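PDB 6MRO: methyl transferase from Methanosarcina acetivorans, which probably transfers methyl groups from S-adenosyl-L-methionine, and binds S-adenosyl-L-homocysteine and calcium ions. Local coordinates for residues Lys133-Cys138 with Leu189-Lys194. The protein carries 1 engineered substitution. Residues are numbered along the deposited sequence; the frame is centred on the assembly and turned at random.
Sequences KYFMLC and LLSATK
Y134 and M136 pair with A192 and L190 as the hydrogen-bonded pairs of an antiparallel ladder, the two strands running at 162° with their axes 4.6 Å apart. Y134 N reaches A192 O at 2.9 Å, nearly straight but from above the carbonyl plane, whereas M136 N meets a lone pair of L190 O at 3.1 Å. The latter oxygen also takes a CA-H...O contact from F135 CA, at 3.2 Å.

On the face of Y134 and M136, L190 CD2 is the shared apolar contact: Y134 CE1 lies 3.9 Å from it and M136 CE 4.1 Å. Y134 has CG anti to its N (chi1 176°), which sets the ring across the L190 side chain at about a right angle, with A192 CB near the ring plane at its edge. On the other face, F135 CE1 comes 3.5 Å from S191 OG, and K133 runs beside T193, its CD 3.9 Å from T193 CG2. An alanine in place of K133 would probably strip the threonine methyl of that methylene cover and this partly exposed end of a positive charge.

Strand 132-139 is parallel to 100-106 on its far side, where the Y134 hydroxyl bonds D105; strand 184-193, the antiparallel seventh strand of the Rossmann-like methyltransferase sheet, lies between 132-139 and 167-177. Helix 155-162 packs over M136 and L190, helix 20-27 over F135 and L137.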
loop_
_atom_site.group_PDB
_atom_site.type_symbol
_atom_site.label_atom_id
_atom_site.label_comp_id
_atom_site.label_asym_id
_atom_site.label_seq_id
_atom_site.Cartn_x
_atom_site.Cartn_y
_atom_site.Cartn_z
ATOM N N LYS A 133 11.100 4.265 -5.055
ATOM C CA LYS A 133 10.731 4.182 -3.675
ATOM C C LYS A 133 9.528 3.278 -3.391
ATOM O O LYS A 133 8.605 3.270 -4.111
ATOM C CB LYS A 133 10.336 5.556 -3.182
ATOM C CG LYS A 133 11.329 6.665 -3.361
ATOM C CD LYS A 133 12.242 6.644 -2.160
ATOM C CE LYS A 133 13.206 7.801 -2.122
ATOM N NZ LYS A 133 13.950 7.678 -0.831
ATOM N N TYR A 134 9.626 2.540 -2.299
ATOM C CA TYR A 134 8.550 1.719 -1.760
ATOM C C TYR A 134 8.210 2.255 -0.378
ATOM O O TYR A 134 9.092 2.338 0.492
ATOM C CB TYR A 134 8.975 0.252 -1.681
ATOM C CG TYR A 134 7.982 -0.708 -1.036
ATOM C CD1 TYR A 134 8.351 -1.482 0.055
ATOM C CD2 TYR A 134 6.691 -0.862 -1.549
ATOM C CE1 TYR A 134 7.471 -2.364 0.630
ATOM C CE2 TYR A 134 5.785 -1.758 -0.977
ATOM C CZ TYR A 134 6.195 -2.502 0.115
ATOM O OH TYR A 134 5.339 -3.395 0.684
ATOM N N PHE A 135 6.946 2.638 -0.190
ATOM C CA PHE A 135 6.421 3.100 1.091
ATOM C C PHE A 135 5.329 2.141 1.535
ATOM O O PHE A 135 4.353 1.923 0.802
ATOM C CB PHE A 135 5.852 4.515 0.972
ATOM C CG PHE A 135 6.877 5.534 0.585
ATOM C CD1 PHE A 135 7.816 5.964 1.512
ATOM C CD2 PHE A 135 6.897 6.069 -0.692
ATOM C CE1 PHE A 135 8.778 6.903 1.169
ATOM C CE2 PHE A 135 7.839 7.028 -1.043
ATOM C CZ PHE A 135 8.784 7.445 -0.119
ATOM N N MET A 136 5.492 1.571 2.726
ATOM C CA MET A 136 4.577 0.554 3.212
ATOM C C MET A 136 4.132 0.897 4.620
ATOM O O MET A 136 4.956 1.227 5.476
ATOM C CB MET A 136 5.235 -0.826 3.172
ATOM C CG MET A 136 4.331 -1.975 3.589
ATOM S SD MET A 136 4.292 -2.266 5.381
ATOM C CE MET A 136 5.910 -3.025 5.580
ATOM N N LEU A 137 2.828 0.809 4.853
ATOM C CA LEU A 137 2.231 1.102 6.145
ATOM C C LEU A 137 1.594 -0.159 6.703
ATOM O O LEU A 137 0.801 -0.815 6.014
ATOM C CB LEU A 137 1.206 2.229 5.989
ATOM C CG LEU A 137 0.333 2.647 7.171
ATOM C CD1 LEU A 137 1.173 3.394 8.176
ATOM C CD2 LEU A 137 -0.818 3.543 6.637
ATOM N N CYS A 138 1.922 -0.485 7.953
ATOM C CA CYS A 138 1.376 -1.677 8.585
ATOM C C CYS A 138 1.253 -1.451 10.088
ATOM O O CYS A 138 1.856 -0.536 10.657
ATOM C CB CYS A 138 2.249 -2.905 8.270
ATOM S SG CYS A 138 3.949 -2.764 8.908
ATOM N N LEU A 189 5.832 2.831 9.345
ATOM C CA LEU A 189 5.982 3.266 7.961
ATOM C C LEU A 189 7.396 2.932 7.508
ATOM O O LEU A 189 8.374 3.446 8.067
ATOM C CB LEU A 189 5.710 4.759 7.803
ATOM C CG LEU A 189 5.864 5.254 6.358
ATOM C CD1 LEU A 189 4.684 4.796 5.509
ATOM C CD2 LEU A 189 6.025 6.768 6.324
ATOM N N LEU A 190 7.495 2.052 6.523
ATOM C CA LEU A 190 8.760 1.707 5.907
ATOM C C LEU A 190 8.991 2.589 4.689
ATOM O O LEU A 190 8.110 2.717 3.824
ATOM C CB LEU A 190 8.766 0.231 5.506
ATOM C CG LEU A 190 9.789 -0.180 4.444
ATOM C CD1 LEU A 190 11.199 -0.171 5.039
ATOM C CD2 LEU A 190 9.418 -1.568 3.924
ATOM N N SER A 191 10.176 3.182 4.617
ATOM C CA SER A 191 10.677 3.811 3.405
ATOM C C SER A 191 11.832 2.960 2.901
ATOM O O SER A 191 12.812 2.745 3.627
ATOM C CB SER A 191 11.131 5.245 3.665
ATOM O OG SER A 191 11.793 5.786 2.526
ATOM N N ALA A 192 11.703 2.451 1.680
ATOM C CA ALA A 192 12.730 1.599 1.108
ATOM C C ALA A 192 12.982 2.023 -0.331
ATOM O O ALA A 192 12.151 2.693 -0.950
ATOM C CB ALA A 192 12.321 0.125 1.195
ATOM N N THR A 193 14.151 1.651 -0.856
ATOM C CA THR A 193 14.511 1.970 -2.239
ATOM C C THR A 193 15.024 0.729 -2.954
ATOM O O THR A 193 15.638 -0.151 -2.351
ATOM C CB THR A 193 15.571 3.088 -2.328
ATOM O OG1 THR A 193 16.861 2.566 -1.987
ATOM C CG2 THR A 193 15.218 4.249 -1.405
ATOM N N LYS A 194 14.777 0.672 -4.258
ATOM C CA LYS A 194 15.165 -0.491 -5.048
ATOM C C LYS A 194 16.681 -0.658 -5.123
ATOM O O LYS A 194 17.392 0.232 -5.570
ATOM C CB LYS A 194 14.579 -0.394 -6.459
ATOM C CG LYS A 194 15.067 -1.473 -7.404
ATOM C CD LYS A 194 14.166 -1.593 -8.635
ATOM C CE LYS A 194 14.597 -2.762 -9.495
ATOM N NZ LYS A 194 13.629 -3.060 -10.587
ATOM O OXT LYS A 194 17.228 -1.694 -4.740
#